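PDB 1R9D: glycerol dehydratase, which dehydrates glycerol without vitamin B12, probably to 3-hydroxypropionaldehyde and by way of an organic radical carried on the protein. Local coordinates for residues F152-Y157 / D447-N452; G163-D168 / P520-M525; N279-S284 / P337-L342. All coordinates share one frame; numbering follows the deposited sequence.

Contact 1: residues F152-Y157 / D447-N452; sequences FTVGNY and DSAFFN
F152 and T153 run antiparallel to F450 and F451: T153 pairs with F450 through two backbone bonds, from T153 N to F450 O (2.9 Å) and from F450 N to T153 O (3.1 Å), and F152 faces F451 in a non-hydrogen-bonded pair. On one side of this ribbon T153 lies alongside F450 and brings its CG2 methyl to the edge of the phenyl ring. On the other side F152 CB rests 3.7 Å from F451 CD1, but a chi1 of 66° carries the F152 ring off towards M502 of helix 484-516. T153 OG1 accepts from G155 N, an ST turn that leads into helix 155-159.

Beyond the ladder the grip passes to side chains. N156 ND2 gives a straight bond (167°) to D447 O at 3.0 Å, lying both in the carbonyl plane and close to its own amide plane. Y157 OH accepts a hydrogen bond from D447 N at 3.0 Å, and D447 O sits over one face of the Y157 ring. One water accepts from Y157 N and donates to V154 O and S448 O.

With its backbone held at both polar atoms, D447 sends OD1 to Q549 and OD2 to the bound glycerol. The arrangement is a short antiparallel strand pair, joined through 449-452 to parallel strand 543-551, leading directly into a ligand site of the pyruvate formate-lyase-like fold.

Contact 2: residues G163-D168 / P520-M525; sequences GHVSVD and PFLSSM
V167 meets L522 and M525 at the heart of this contact, where a loop settles on a short helix. Its CG1 methyl reaches L522 CD1 at 3.5 Å, the two branches meeting at a slant, while V167 CB abuts M525 CB at 3.8 Å. L522 CD1 has a second, looser neighbour in V165 CG1, 4.1 Å off, as these two side chains slide past one another in opposite directions. One leucine methyl thus serves two valines spaced two residues apart: a chi1 of -175° sets L522 CG anti to the backbone N, and a chi2 of 70° then turns CD1 to the valines.

Beside this apolar patch a single polar link joins the backbones. D168 N donates to M525 O over 3.0 Å, and D168 CB packs against the same oxygen at 3.3 Å.

The next shell fixes both partners. The short helix 520-524 presents two early amide groups, F521 N and L522 N, to the two carboxylate oxygens of E277, one each. At its other end S524 OG turns back to F521 O at 2.6 Å, and M525 N bonds to L522 O. D168 caps the following helix, 169-190, by accepting from K171 N through OD1. Helix 260-277 backs the patch, with I274 against V167 and I270 against M525, while S166 ties the loop to Q437 and to S284 O.

The chemistry is therefore that of a buried apolar seam with one backbone bond at its end. This is consistent with placing the loop mainly by apolar packing, while H164, earlier in the loop, bonds through NE2 to the bound glycerol.

Contact 3: residues N279-S284 / P337-L342; sequences NGHSIS and PMYQNL
S282 and M338 share the central bond of this contact, from S282 N to M338 O at 2.9 Å. The same oxygen accepts from a water at 2.8 Å, and that water accepts a hydrogen bond from I283 N, so two successive amide groups are served through one carbonyl.

S284 OG sits among several partners. It gives a weak bond to S282 O at 3.1 Å, receives a long, weak one from N341 N at 3.4 Å, and also accepts from G432 N. With chi1 at -48° the hydroxyl lies beside its own backbone N, from where it can meet both S282 O and N341 N. S282 CA points its hydrogen almost straight at Y339 O, a CA-H...O contact of 3.2 Å. I283 O is the exception: buried against CB and CG of Q340, it has no hydrogen-bonding partner, and the CA of Q340 offers it at most a bent CA-H...O contact. The Q340 amide turns elsewhere, to H271, L318 and Q373, and N341 OD1 bonds to S377.

H281 and Y339 lie side by side and point the same way, their planes 40° apart, and Y339 CE1 hangs over one face of the imidazole near its rim. Y339 CB also touches S282 OG at 3.3 Å. Other polar atoms are also satisfied: H281 ND1 is hydrogen-bonded to K323, H281 NE2 to O2 of the bound glycerol, and S282 OG to its O3. Two irregular loops, one entering strand 341-344, thus pack to form part of a glycerol-binding pocket.

How the contacts relate
All three contacts are buried within the chain and none involves the second subunit, yet each uses a different chemistry. Contact 1 is a strand ladder extended by side-chain bonds, contact 2 an apolar seam between loop and helix, and contact 3 a water-assisted polar mesh of loops. Contacts 2 and 3 share a boundary: H164 N lies 2.8 Å from H281 O, probably a hydrogen bond, and helix 260-277 packs on both. Contact 1 meets them at Y157 and N156, which pack on H164 and H281. D447, H164, H281 and S282 converge on one glycerol, whereas the seam around L522 lies farther out.

Contact 1: residues F152-Y157 / D447-N452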
ATOM      1  N   PHE A 152     -12.630  -7.507 -25.642  1.00 25.62           N
ATOM      2  CA  PHE A 152     -11.467  -8.153 -25.049  1.00 25.15           C
ATOM      3  C   PHE A 152     -11.797  -8.644 -23.643  1.00 25.31           C
ATOM      4  O   PHE A 152     -12.840  -8.297 -23.089  1.00 26.44           O
ATOM      5  CB  PHE A 152     -10.274  -7.180 -25.017  1.00 25.25           C
ATOM      6  CG  PHE A 152     -10.466  -5.999 -24.104  1.00 24.36           C
ATOM      7  CD1 PHE A 152     -10.216  -6.105 -22.738  1.00 24.63           C
ATOM      8  CD2 PHE A 152     -10.909  -4.780 -24.608  1.00 23.47           C
ATOM      9  CE1 PHE A 152     -10.406  -5.016 -21.890  1.00 23.82           C
ATOM     10  CE2 PHE A 152     -11.102  -3.683 -23.768  1.00 23.97           C
ATOM     11  CZ  PHE A 152     -10.850  -3.801 -22.405  1.00 24.21           C
ATOM     12  N   THR A 153     -10.923  -9.471 -23.083  1.00 24.40           N
ATOM     13  CA  THR A 153     -11.119  -9.988 -21.734  1.00 24.67           C
ATOM     14  C   THR A 153      -9.812  -9.971 -20.957  1.00 23.81           C
ATOM     15  O   THR A 153      -8.767 -10.348 -21.480  1.00 24.07           O
ATOM     16  CB  THR A 153     -11.643 -11.442 -21.733  1.00 25.81           C
ATOM     17  OG1 THR A 153     -11.663 -11.934 -20.385  1.00 25.39           O
ATOM     18  CG2 THR A 153     -10.751 -12.346 -22.570  1.00 24.69           C
ATOM     19  N   VAL A 154      -9.878  -9.517 -19.710  1.00 23.41           N
ATOM     20  CA  VAL A 154      -8.705  -9.480 -18.847  1.00 22.88           C
ATOM     21  C   VAL A 154      -8.999 -10.381 -17.654  1.00 23.20           C
ATOM     22  O   VAL A 154      -8.456 -10.198 -16.569  1.00 23.24           O
ATOM     23  CB  VAL A 154      -8.398  -8.046 -18.348  1.00 21.82           C
ATOM     24  CG1 VAL A 154      -7.878  -7.190 -19.502  1.00 22.01           C
ATOM     25  CG2 VAL A 154      -9.650  -7.416 -17.762  1.00 22.13           C
ATOM     26  N   GLY A 155      -9.856 -11.371 -17.876  1.00 23.12           N
ATOM     27  CA  GLY A 155     -10.219 -12.278 -16.804  1.00 23.60           C
ATOM     28  C   GLY A 155      -9.128 -13.140 -16.192  1.00 23.59           C
ATOM     29  O   GLY A 155      -9.162 -13.416 -14.992  1.00 24.66           O
ATOM     30  N   ASN A 156      -8.150 -13.557 -16.991  1.00 23.08           N
ATOM     31  CA  ASN A 156      -7.100 -14.441 -16.494  1.00 23.04           C
ATOM     32  C   ASN A 156      -6.500 -14.066 -15.134  1.00 23.55           C
ATOM     33  O   ASN A 156      -6.587 -14.853 -14.188  1.00 23.28           O
ATOM     34  CB  ASN A 156      -5.988 -14.595 -17.543  1.00 22.55           C
ATOM     35  CG  ASN A 156      -5.140 -15.835 -17.313  1.00 23.53           C
ATOM     36  OD1 ASN A 156      -5.527 -16.738 -16.562  1.00 24.78           O
ATOM     37  ND2 ASN A 156      -3.984 -15.896 -17.967  1.00 24.94           N
ATOM     38  N   TYR A 157      -5.911 -12.878 -15.026  1.00 23.20           N
ATOM     39  CA  TYR A 157      -5.290 -12.447 -13.769  1.00 23.44           C
ATOM     40  C   TYR A 157      -6.281 -11.755 -12.831  1.00 23.67           C
ATOM     41  O   TYR A 157      -5.940 -11.375 -11.701  1.00 23.44           O
ATOM     42  CB  TYR A 157      -4.108 -11.516 -14.072  1.00 22.75           C
ATOM     43  CG  TYR A 157      -3.017 -12.140 -14.927  1.00 23.42           C
ATOM     44  CD1 TYR A 157      -2.130 -11.337 -15.644  1.00 22.01           C
ATOM     45  CD2 TYR A 157      -2.870 -13.527 -15.022  1.00 21.33           C
ATOM     46  CE1 TYR A 157      -1.130 -11.892 -16.435  1.00 21.68           C
ATOM     47  CE2 TYR A 157      -1.864 -14.095 -15.817  1.00 21.61           C
ATOM     48  CZ  TYR A 157      -0.999 -13.265 -16.520  1.00 22.48           C
ATOM     49  OH  TYR A 157      -0.001 -13.794 -17.311  1.00 23.30           O
ATOM     50  N   ASP A 447       0.241 -13.639 -20.295  1.00 23.30           N
ATOM     51  CA  ASP A 447      -1.103 -13.842 -20.840  1.00 24.03           C
ATOM     52  C   ASP A 447      -2.065 -12.973 -20.047  1.00 24.17           C
ATOM     53  O   ASP A 447      -2.985 -13.456 -19.378  1.00 23.96           O
ATOM     54  CB  ASP A 447      -1.542 -15.307 -20.802  1.00 25.14           C
ATOM     55  CG  ASP A 447      -2.796 -15.547 -21.638  1.00 27.29           C
ATOM     56  OD1 ASP A 447      -3.221 -14.602 -22.342  1.00 26.72           O
ATOM     57  OD2 ASP A 447      -3.352 -16.666 -21.607  1.00 28.75           O
ATOM     58  N   SER A 448      -1.836 -11.670 -20.141  1.00 22.20           N
ATOM     59  CA  SER A 448      -2.624 -10.685 -19.421  1.00 22.62           C
ATOM     60  C   SER A 448      -3.996 -10.386 -20.016  1.00 22.69           C
ATOM     61  O   SER A 448      -4.824  -9.752 -19.364  1.00 23.80           O
ATOM     62  CB  SER A 448      -1.825  -9.385 -19.297  1.00 24.38           C
ATOM     63  OG  SER A 448      -1.641  -8.769 -20.563  1.00 26.01           O
ATOM     64  N   ALA A 449      -4.245 -10.835 -21.243  1.00 22.46           N
ATOM     65  CA  ALA A 449      -5.538 -10.586 -21.878  1.00 22.53           C
ATOM     66  C   ALA A 449      -5.652 -11.190 -23.272  1.00 22.44           C
ATOM     67  O   ALA A 449      -4.651 -11.546 -23.888  1.00 22.53           O
ATOM     68  CB  ALA A 449      -5.786  -9.088 -21.965  1.00 22.22           C
ATOM     69  N   PHE A 450      -6.891 -11.324 -23.742  1.00 23.13           N
ATOM     70  CA  PHE A 450      -7.168 -11.808 -25.097  1.00 22.31           C
ATOM     71  C   PHE A 450      -7.971 -10.673 -25.721  1.00 22.33           C
ATOM     72  O   PHE A 450      -8.895 -10.139 -25.098  1.00 22.33           O
ATOM     73  CB  PHE A 450      -7.994 -13.101 -25.099  1.00 22.78           C
ATOM     74  CG  PHE A 450      -7.206 -14.330 -24.743  1.00 22.95           C
ATOM     75  CD1 PHE A 450      -7.429 -14.984 -23.538  1.00 24.53           C
ATOM     76  CD2 PHE A 450      -6.249 -14.838 -25.616  1.00 23.78           C
ATOM     77  CE1 PHE A 450      -6.710 -16.132 -23.207  1.00 24.90           C
ATOM     78  CE2 PHE A 450      -5.524 -15.982 -25.296  1.00 23.84           C
ATOM     79  CZ  PHE A 450      -5.757 -16.632 -24.087  1.00 24.11           C
ATOM     80  N   PHE A 451      -7.613 -10.308 -26.947  1.00 22.05           N
ATOM     81  CA  PHE A 451      -8.247  -9.200 -27.662  1.00 21.06           C
ATOM     82  C   PHE A 451      -8.808  -9.702 -28.994  1.00 20.51           C
ATOM     83  O   PHE A 451      -8.091 -10.316 -29.775  1.00 21.65           O
ATOM     84  CB  PHE A 451      -7.189  -8.120 -27.904  1.00 21.37           C
ATOM     85  CG  PHE A 451      -7.729  -6.839 -28.463  1.00 23.72           C
ATOM     86  CD1 PHE A 451      -8.055  -5.781 -27.621  1.00 24.38           C
ATOM     87  CD2 PHE A 451      -7.868  -6.674 -29.839  1.00 23.70           C
ATOM     88  CE1 PHE A 451      -8.508  -4.569 -28.137  1.00 25.49           C
ATOM     89  CE2 PHE A 451      -8.322  -5.464 -30.370  1.00 24.24           C
ATOM     90  CZ  PHE A 451      -8.641  -4.410 -29.520  1.00 25.32           C
ATOM     91  N   ASN A 452     -10.088  -9.439 -29.240  1.00 21.08           N
ATOM     92  CA  ASN A 452     -10.753  -9.890 -30.465  1.00 21.66           C
ATOM     93  C   ASN A 452     -10.542  -8.924 -31.630  1.00 22.40           C
ATOM     94  O   ASN A 452     -11.228  -7.911 -31.741  1.00 23.04           O
ATOM     95  CB  ASN A 452     -12.257 -10.056 -30.209  1.00 21.94           C
ATOM     96  CG  ASN A 452     -12.968 -10.764 -31.347  1.00 23.42           C
ATOM     97  OD1 ASN A 452     -12.557 -10.672 -32.506  1.00 23.49           O
ATOM     98  ND2 ASN A 452     -14.051 -11.468 -31.023  1.00 23.93           N
TER
HETATM   99  O   HOH W   1      -5.651 -10.782 -16.715  1.00 26.09           O

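Contact 2: residues G163-D168 / P520-M525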
ATOM      1  N   GLY A 163       1.116 -16.303 -12.117  1.00 22.16           N
ATOM      2  CA  GLY A 163       1.922 -17.392 -12.634  1.00 22.59           C
ATOM      3  C   GLY A 163       2.734 -16.930 -13.834  1.00 23.01           C
ATOM      4  O   GLY A 163       3.382 -15.881 -13.774  1.00 22.81           O
ATOM      5  N   HIS A 164       2.700 -17.712 -14.913  1.00 22.60           N
ATOM      6  CA  HIS A 164       3.433 -17.410 -16.149  1.00 23.09           C
ATOM      7  C   HIS A 164       4.876 -17.052 -15.862  1.00 23.40           C
ATOM      8  O   HIS A 164       5.339 -15.938 -16.142  1.00 22.99           O
ATOM      9  CB  HIS A 164       2.743 -16.277 -16.911  1.00 22.53           C
ATOM     10  CG  HIS A 164       1.414 -16.671 -17.468  1.00 24.13           C
ATOM     11  ND1 HIS A 164       0.330 -16.960 -16.667  1.00 24.68           N
ATOM     12  CD2 HIS A 164       1.023 -16.927 -18.740  1.00 23.77           C
ATOM     13  CE1 HIS A 164      -0.670 -17.382 -17.420  1.00 23.98           C
ATOM     14  NE2 HIS A 164      -0.275 -17.371 -18.680  1.00 24.06           N
ATOM     15  N   VAL A 165       5.599 -18.027 -15.332  1.00 22.16           N
ATOM     16  CA  VAL A 165       6.976 -17.801 -14.947  1.00 22.98           C
ATOM     17  C   VAL A 165       7.759 -19.102 -14.841  1.00 22.71           C
ATOM     18  O   VAL A 165       7.192 -20.163 -14.578  1.00 22.31           O
ATOM     19  CB  VAL A 165       6.991 -17.077 -13.569  1.00 23.16           C
ATOM     20  CG1 VAL A 165       6.265 -17.941 -12.540  1.00 24.40           C
ATOM     21  CG2 VAL A 165       8.415 -16.794 -13.108  1.00 24.54           C
ATOM     22  N   SER A 166       9.060 -19.016 -15.091  1.00 23.23           N
ATOM     23  CA  SER A 166       9.950 -20.154 -14.939  1.00 24.65           C
ATOM     24  C   SER A 166      10.965 -19.649 -13.916  1.00 24.95           C
ATOM     25  O   SER A 166      11.792 -18.790 -14.230  1.00 24.86           O
ATOM     26  CB  SER A 166      10.655 -20.501 -16.248  1.00 25.89           C
ATOM     27  OG  SER A 166      11.501 -21.628 -16.063  1.00 27.33           O
ATOM     28  N   VAL A 167      10.875 -20.155 -12.687  1.00 24.41           N
ATOM     29  CA  VAL A 167      11.782 -19.726 -11.630  1.00 23.79           C
ATOM     30  C   VAL A 167      13.185 -20.283 -11.816  1.00 23.94           C
ATOM     31  O   VAL A 167      13.437 -21.077 -12.722  1.00 22.83           O
ATOM     32  CB  VAL A 167      11.258 -20.134 -10.234  1.00 24.08           C
ATOM     33  CG1 VAL A 167       9.861 -19.574 -10.026  1.00 24.68           C
ATOM     34  CG2 VAL A 167      11.260 -21.653 -10.089  1.00 23.34           C
ATOM     35  N   ASP A 168      14.099 -19.856 -10.951  1.00 24.32           N
ATOM     36  CA  ASP A 168      15.481 -20.303 -11.021  1.00 26.56           C
ATOM     37  C   ASP A 168      15.606 -21.689 -10.381  1.00 27.63           C
ATOM     38  O   ASP A 168      16.221 -21.832  -9.320  1.00 27.92           O
ATOM     39  CB  ASP A 168      16.382 -19.313 -10.279  1.00 27.42           C
ATOM     40  CG  ASP A 168      17.838 -19.412 -10.696  1.00 29.66           C
ATOM     41  OD1 ASP A 168      18.250 -20.471 -11.224  1.00 30.75           O
ATOM     42  OD2 ASP A 168      18.583 -18.428 -10.481  1.00 30.36           O
ATOM     43  N   PRO A 520       5.833 -14.030  -1.463  1.00 26.51           N
ATOM     44  CA  PRO A 520       7.145 -14.248  -0.841  1.00 27.44           C
ATOM     45  C   PRO A 520       7.925 -15.447  -1.381  1.00 27.32           C
ATOM     46  O   PRO A 520       9.098 -15.325  -1.733  1.00 27.86           O
ATOM     47  CB  PRO A 520       6.807 -14.436   0.646  1.00 28.77           C
ATOM     48  CG  PRO A 520       5.463 -13.813   0.802  1.00 29.94           C
ATOM     49  CD  PRO A 520       4.759 -14.177  -0.468  1.00 28.35           C
ATOM     50  N   PHE A 521       7.279 -16.608  -1.444  1.00 26.33           N
ATOM     51  CA  PHE A 521       7.962 -17.812  -1.909  1.00 26.34           C
ATOM     52  C   PHE A 521       8.419 -17.733  -3.367  1.00 26.20           C
ATOM     53  O   PHE A 521       9.597 -17.927  -3.672  1.00 25.94           O
ATOM     54  CB  PHE A 521       7.069 -19.044  -1.703  1.00 27.55           C
ATOM     55  CG  PHE A 521       7.746 -20.345  -2.040  1.00 29.07           C
ATOM     56  CD1 PHE A 521       7.403 -21.047  -3.192  1.00 29.76           C
ATOM     57  CD2 PHE A 521       8.747 -20.854  -1.219  1.00 29.24           C
ATOM     58  CE1 PHE A 521       8.048 -22.241  -3.526  1.00 30.29           C
ATOM     59  CE2 PHE A 521       9.401 -22.045  -1.540  1.00 30.52           C
ATOM     60  CZ  PHE A 521       9.052 -22.742  -2.696  1.00 30.69           C
ATOM     61  N   LEU A 522       7.486 -17.445  -4.266  1.00 25.80           N
ATOM     62  CA  LEU A 522       7.815 -17.348  -5.683  1.00 25.18           C
ATOM     63  C   LEU A 522       8.908 -16.302  -5.937  1.00 25.04           C
ATOM     64  O   LEU A 522       9.861 -16.548  -6.678  1.00 24.60           O
ATOM     65  CB  LEU A 522       6.565 -16.978  -6.483  1.00 25.64           C
ATOM     66  CG  LEU A 522       6.745 -16.958  -8.004  1.00 26.04           C
ATOM     67  CD1 LEU A 522       6.914 -18.384  -8.504  1.00 26.36           C
ATOM     68  CD2 LEU A 522       5.541 -16.298  -8.667  1.00 27.56           C
ATOM     69  N   SER A 523       8.769 -15.140  -5.307  1.00 25.58           N
ATOM     70  CA  SER A 523       9.727 -14.053  -5.493  1.00 25.83           C
ATOM     71  C   SER A 523      11.157 -14.392  -5.091  1.00 26.06           C
ATOM     72  O   SER A 523      12.112 -13.898  -5.695  1.00 25.83           O
ATOM     73  CB  SER A 523       9.266 -12.812  -4.721  1.00 26.37           C
ATOM     74  OG  SER A 523       8.022 -12.338  -5.209  1.00 27.98           O
ATOM     75  N   SER A 524      11.308 -15.238  -4.078  1.00 26.86           N
ATOM     76  CA  SER A 524      12.632 -15.605  -3.596  1.00 26.56           C
ATOM     77  C   SER A 524      13.454 -16.358  -4.633  1.00 27.25           C
ATOM     78  O   SER A 524      14.677 -16.424  -4.529  1.00 27.57           O
ATOM     79  CB  SER A 524      12.514 -16.448  -2.319  1.00 26.59           C
ATOM     80  OG  SER A 524      11.952 -17.723  -2.590  1.00 28.62           O
ATOM     81  N   MET A 525      12.784 -16.917  -5.636  1.00 26.06           N
ATOM     82  CA  MET A 525      13.467 -17.686  -6.667  1.00 25.86           C
ATOM     83  C   MET A 525      13.626 -16.976  -8.013  1.00 25.50           C
ATOM     84  O   MET A 525      13.896 -17.621  -9.025  1.00 25.39           O
ATOM     85  CB  MET A 525      12.749 -19.025  -6.863  1.00 27.17           C
ATOM     86  CG  MET A 525      12.724 -19.870  -5.595  1.00 27.87           C
ATOM     87  SD  MET A 525      11.829 -21.417  -5.799  1.00 29.32           S
ATOM     88  CE  MET A 525      10.168 -20.835  -5.765  1.00 26.66           C
TER

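Contact 3: residues N279-S284 / P337-L342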
ATOM      1  N   ASN A 279      -2.454 -19.998  -7.724  1.00 23.46           N
ATOM      2  CA  ASN A 279      -2.935 -20.858  -8.798  1.00 22.63           C
ATOM      3  C   ASN A 279      -2.740 -20.261 -10.188  1.00 23.40           C
ATOM      4  O   ASN A 279      -3.410 -20.654 -11.135  1.00 22.94           O
ATOM      5  CB  ASN A 279      -4.409 -21.239  -8.584  1.00 22.55           C
ATOM      6  CG  ASN A 279      -5.362 -20.079  -8.770  1.00 23.25           C
ATOM      7  OD1 ASN A 279      -4.969 -18.913  -8.739  1.00 22.55           O
ATOM      8  ND2 ASN A 279      -6.642 -20.399  -8.954  1.00 23.66           N
ATOM      9  N   GLY A 280      -1.833 -19.299 -10.315  1.00 23.48           N
ATOM     10  CA  GLY A 280      -1.585 -18.771 -11.644  1.00 22.74           C
ATOM     11  C   GLY A 280      -1.036 -19.965 -12.406  1.00 24.17           C
ATOM     12  O   GLY A 280      -0.276 -20.756 -11.833  1.00 24.02           O
ATOM     13  N   HIS A 281      -1.423 -20.141 -13.668  1.00 23.13           N
ATOM     14  CA  HIS A 281      -0.909 -21.281 -14.413  1.00 24.11           C
ATOM     15  C   HIS A 281       0.314 -20.917 -15.252  1.00 23.78           C
ATOM     16  O   HIS A 281       0.912 -19.857 -15.064  1.00 23.95           O
ATOM     17  CB  HIS A 281      -2.007 -21.937 -15.275  1.00 24.05           C
ATOM     18  CG  HIS A 281      -2.656 -21.018 -16.264  1.00 25.10           C
ATOM     19  ND1 HIS A 281      -3.945 -20.557 -16.114  1.00 24.33           N
ATOM     20  CD2 HIS A 281      -2.206 -20.504 -17.435  1.00 23.49           C
ATOM     21  CE1 HIS A 281      -4.263 -19.798 -17.148  1.00 26.12           C
ATOM     22  NE2 HIS A 281      -3.224 -19.751 -17.964  1.00 23.43           N
ATOM     23  N   SER A 282       0.685 -21.798 -16.169  1.00 23.63           N
ATOM     24  CA  SER A 282       1.863 -21.585 -16.996  1.00 23.47           C
ATOM     25  C   SER A 282       3.126 -21.513 -16.141  1.00 23.80           C
ATOM     26  O   SER A 282       4.037 -20.732 -16.412  1.00 22.24           O
ATOM     27  CB  SER A 282       1.710 -20.327 -17.857  1.00 23.69           C
ATOM     28  OG  SER A 282       0.774 -20.565 -18.898  1.00 21.57           O
ATOM     29  N   ILE A 283       3.155 -22.314 -15.076  1.00 22.95           N
ATOM     30  CA  ILE A 283       4.336 -22.404 -14.226  1.00 22.79           C
ATOM     31  C   ILE A 283       5.167 -23.359 -15.076  1.00 23.30           C
ATOM     32  O   ILE A 283       4.915 -24.568 -15.111  1.00 24.58           O
ATOM     33  CB  ILE A 283       4.006 -23.038 -12.853  1.00 22.27           C
ATOM     34  CG1 ILE A 283       2.953 -22.189 -12.138  1.00 21.43           C
ATOM     35  CG2 ILE A 283       5.271 -23.134 -12.005  1.00 21.68           C
ATOM     36  CD1 ILE A 283       3.335 -20.705 -11.978  1.00 22.46           C
ATOM     37  N   SER A 284       6.155 -22.803 -15.768  1.00 22.41           N
ATOM     38  CA  SER A 284       6.949 -23.576 -16.711  1.00 22.45           C
ATOM     39  C   SER A 284       8.359 -23.992 -16.355  1.00 21.61           C
ATOM     40  O   SER A 284       9.218 -23.156 -16.080  1.00 20.12           O
ATOM     41  CB  SER A 284       6.982 -22.818 -18.039  1.00 22.83           C
ATOM     42  OG  SER A 284       5.675 -22.407 -18.403  1.00 23.51           O
ATOM     43  N   PRO A 337      -6.315 -27.606 -18.728  1.00 25.29           N
ATOM     44  CA  PRO A 337      -4.926 -27.194 -18.964  1.00 24.20           C
ATOM     45  C   PRO A 337      -4.203 -26.403 -17.869  1.00 23.37           C
ATOM     46  O   PRO A 337      -4.794 -25.541 -17.224  1.00 24.17           O
ATOM     47  CB  PRO A 337      -5.041 -26.377 -20.244  1.00 23.38           C
ATOM     48  CG  PRO A 337      -6.321 -25.637 -20.006  1.00 24.00           C
ATOM     49  CD  PRO A 337      -7.246 -26.728 -19.462  1.00 25.32           C
ATOM     50  N   MET A 338      -2.917 -26.706 -17.685  1.00 22.70           N
ATOM     51  CA  MET A 338      -2.072 -26.000 -16.719  1.00 24.29           C
ATOM     52  C   MET A 338      -0.956 -25.271 -17.465  1.00 23.02           C
ATOM     53  O   MET A 338      -0.280 -24.410 -16.898  1.00 24.22           O
ATOM     54  CB  MET A 338      -1.460 -26.963 -15.695  1.00 24.24           C
ATOM     55  CG  MET A 338      -2.465 -27.498 -14.676  1.00 25.02           C
ATOM     56  SD  MET A 338      -3.494 -26.225 -13.931  1.00 27.11           S
ATOM     57  CE  MET A 338      -2.270 -25.224 -13.054  1.00 27.28           C
ATOM     58  N   TYR A 339      -0.764 -25.636 -18.730  1.00 23.48           N
ATOM     59  CA  TYR A 339       0.253 -25.014 -19.590  1.00 23.47           C
ATOM     60  C   TYR A 339       1.677 -24.970 -19.028  1.00 23.47           C
ATOM     61  O   TYR A 339       2.339 -23.933 -19.088  1.00 23.42           O
ATOM     62  CB  TYR A 339      -0.170 -23.583 -19.942  1.00 22.91           C
ATOM     63  CG  TYR A 339      -1.586 -23.447 -20.454  1.00 24.05           C
ATOM     64  CD1 TYR A 339      -2.640 -23.165 -19.584  1.00 23.29           C
ATOM     65  CD2 TYR A 339      -1.876 -23.602 -21.812  1.00 23.79           C
ATOM     66  CE1 TYR A 339      -3.944 -23.039 -20.049  1.00 25.02           C
ATOM     67  CE2 TYR A 339      -3.180 -23.480 -22.288  1.00 23.82           C
ATOM     68  CZ  TYR A 339      -4.207 -23.200 -21.406  1.00 24.79           C
ATOM     69  OH  TYR A 339      -5.497 -23.083 -21.875  1.00 24.81           O
ATOM     70  N   GLN A 340       2.161 -26.088 -18.501  1.00 23.32           N
ATOM     71  CA  GLN A 340       3.510 -26.141 -17.944  1.00 23.68           C
ATOM     72  C   GLN A 340       4.493 -26.486 -19.062  1.00 24.25           C
ATOM     73  O   GLN A 340       4.747 -27.661 -19.348  1.00 24.32           O
ATOM     74  CB  GLN A 340       3.557 -27.191 -16.831  1.00 24.01           C
ATOM     75  CG  GLN A 340       2.510 -26.936 -15.753  1.00 21.66           C
ATOM     76  CD  GLN A 340       2.221 -28.159 -14.907  1.00 24.17           C
ATOM     77  OE1 GLN A 340       2.535 -28.197 -13.715  1.00 23.79           O
ATOM     78  NE2 GLN A 340       1.620 -29.171 -15.524  1.00 22.26           N
ATOM     79  N   ASN A 341       5.052 -25.457 -19.694  1.00 23.64           N
ATOM     80  CA  ASN A 341       5.965 -25.676 -20.802  1.00 23.98           C
ATOM     81  C   ASN A 341       7.364 -26.084 -20.369  1.00 23.94           C
ATOM     82  O   ASN A 341       7.984 -25.448 -19.511  1.00 25.11           O
ATOM     83  CB  ASN A 341       6.033 -24.421 -21.688  1.00 22.65           C
ATOM     84  CG  ASN A 341       6.460 -24.739 -23.115  1.00 21.35           C
ATOM     85  OD1 ASN A 341       7.577 -25.182 -23.355  1.00 21.75           O
ATOM     86  ND2 ASN A 341       5.554 -24.530 -24.065  1.00 22.86           N
ATOM     87  N   LEU A 342       7.851 -27.163 -20.971  1.00 23.99           N
ATOM     88  CA  LEU A 342       9.184 -27.686 -20.696  1.00 24.55           C
ATOM     89  C   LEU A 342       9.853 -27.788 -22.061  1.00 24.20           C
ATOM     90  O   LEU A 342       9.332 -28.437 -22.963  1.00 24.10           O
ATOM     91  CB  LEU A 342       9.081 -29.063 -20.022  1.00 24.77           C
ATOM     92  CG  LEU A 342      10.372 -29.731 -19.537  1.00 25.18           C
ATOM     93  CD1 LEU A 342      10.045 -30.742 -18.428  1.00 25.45           C
ATOM     94  CD2 LEU A 342      11.075 -30.410 -20.706  1.00 24.58           C
TER
HETATM   95  O   HOH W   2       0.881 -24.017 -14.396  1.00 21.81           O